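Local atomic coordinates of NADB-Rossmann Superfamily protein (Streptococcus agalactiae, PDB entry 3LEC), a protein that probably methylates N1 of adenine 22 in tRNA, as expected of a TrmK-family methyltransferase with a Rossmann-type fold, and binds a zinc ion. Residues K219-D222 and I223-V226. Residues are numbered along the deposited sequence; the frame is centred on the assembly and turned at random.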
loop_
_atom_site.group_PDB
_atom_site.type_symbol
_atom_site.label_atom_id
_atom_site.label_comp_id
_atom_site.label_asym_id
_atom_site.label_seq_id
_atom_site.Cartn_x
_atom_site.Cartn_y
_atom_site.Cartn_z
ATOM N N LYS A 219 -6.184 -12.721 19.247
ATOM C CA LYS A 219 -5.902 -12.834 17.804
ATOM C C LYS A 219 -6.331 -14.202 17.278
ATOM O O LYS A 219 -6.935 -14.309 16.218
ATOM C CB LYS A 219 -4.413 -12.590 17.526
ATOM C CG LYS A 219 -3.932 -11.151 17.896
ATOM C CD LYS A 219 -2.431 -10.935 17.672
ATOM C CE LYS A 219 -2.027 -9.495 17.999
ATOM N NZ LYS A 219 -0.561 -9.385 18.261
ATOM N N ILE A 220 -6.026 -15.240 18.046
ATOM C CA ILE A 220 -6.351 -16.608 17.652
ATOM C C ILE A 220 -7.848 -16.777 17.460
ATOM O O ILE A 220 -8.294 -17.343 16.453
ATOM C CB ILE A 220 -5.767 -17.660 18.651
ATOM C CG1 ILE A 220 -4.255 -17.803 18.395
ATOM C CG2 ILE A 220 -6.422 -19.018 18.440
ATOM C CD1 ILE A 220 -3.411 -18.216 19.632
ATOM N N GLN A 221 -8.634 -16.281 18.418
ATOM C CA GLN A 221 -10.104 -16.428 18.305
ATOM C C GLN A 221 -10.652 -15.689 17.090
ATOM O O GLN A 221 -11.469 -16.244 16.364
ATOM C CB GLN A 221 -10.849 -16.015 19.589
ATOM C CG GLN A 221 -12.403 -16.211 19.533
ATOM C CD GLN A 221 -12.865 -17.636 19.230
ATOM O OE1 GLN A 221 -12.169 -18.604 19.520
ATOM N NE2 GLN A 221 -14.070 -17.764 18.673
ATOM N N ASP A 222 -10.193 -14.457 16.868
ATOM C CA ASP A 222 -10.612 -13.673 15.695
ATOM C C ASP A 222 -10.381 -14.469 14.422
ATOM O O ASP A 222 -11.263 -14.588 13.557
ATOM C CB ASP A 222 -9.858 -12.321 15.611
ATOM C CG ASP A 222 -10.359 -11.273 16.609
ATOM O OD1 ASP A 222 -11.537 -11.320 17.038
ATOM O OD2 ASP A 222 -9.569 -10.353 16.943
ATOM N N ILE A 223 -9.186 -15.057 14.317
ATOM C CA ILE A 223 -8.850 -15.814 13.138
ATOM C C ILE A 223 -9.753 -17.039 13.022
ATOM O O ILE A 223 -10.317 -17.292 11.953
ATOM C CB ILE A 223 -7.372 -16.186 13.064
ATOM C CG1 ILE A 223 -6.503 -14.930 12.921
ATOM C CG2 ILE A 223 -7.122 -17.113 11.888
ATOM C CD1 ILE A 223 -5.028 -15.224 13.000
ATOM N N LYS A 224 -9.914 -17.769 14.124
ATOM C CA LYS A 224 -10.777 -18.952 14.133
ATOM C C LYS A 224 -12.157 -18.600 13.622
ATOM O O LYS A 224 -12.744 -19.363 12.873
ATOM C CB LYS A 224 -10.881 -19.567 15.531
ATOM C CG LYS A 224 -9.622 -20.320 15.941
ATOM C CD LYS A 224 -9.892 -21.311 17.071
ATOM C CE LYS A 224 -8.580 -21.713 17.736
ATOM N NZ LYS A 224 -8.713 -22.941 18.565
ATOM N N GLU A 225 -12.668 -17.434 14.008
ATOM C CA GLU A 225 -13.999 -17.002 13.559
ATOM C C GLU A 225 -14.059 -16.756 12.060
ATOM O O GLU A 225 -14.968 -17.238 11.370
ATOM C CB GLU A 225 -14.485 -15.797 14.373
ATOM C CG GLU A 225 -14.768 -16.154 15.826
ATOM C CD GLU A 225 -15.132 -14.971 16.717
ATOM O OE1 GLU A 225 -15.121 -13.818 16.248
ATOM O OE2 GLU A 225 -15.446 -15.206 17.899
ATOM N N VAL A 226 -13.064 -16.032 11.548
ATOM C CA VAL A 226 -12.988 -15.723 10.126
ATOM C C VAL A 226 -12.884 -17.013 9.308
ATOM O O VAL A 226 -13.604 -17.195 8.319
ATOM C CB VAL A 226 -11.794 -14.759 9.859
ATOM C CG1 VAL A 226 -11.459 -14.667 8.378
ATOM C CG2 VAL A 226 -12.126 -13.398 10.409
#
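With CG of Q221 anti to the backbone N (chi1 -178°) and a bend at chi2 (57°), the amide swings along the helix surface to meet E225, whose chain runs extended beyond CG. NE2 of Q221 donates an almost straight hydrogen bond of 3.0 Å to OE2 of E225. OE2 lies nearly in the amide plane, whereas NE2 meets it on the anti side, somewhat out of the carboxylate plane; the two planes are 80° apart. NE2 also sits 3.3 Å from CG of E225, where the two side chains cross at about a right angle. OD1 of D222 comes within 4.4 Å of OE1 of E225, a proximity of like charges that the weak, long ion pair between E225 and K171 may ease. On the neighbouring flank of the helix, I220 and K224 run side by side, CG2 of the isoleucine touching CE of the lysine at 3.5 Å. Four successive i to i+4 backbone bonds link K219 through D222 to I223 through V226. Inward, I220 and I223 pack on L198, and I223 also meets W191. Exposed Q221, K224 and E225 set against buried I220 and I223 make helix 210-227 amphipathic, its hydrophobic side packed against helix 185-204.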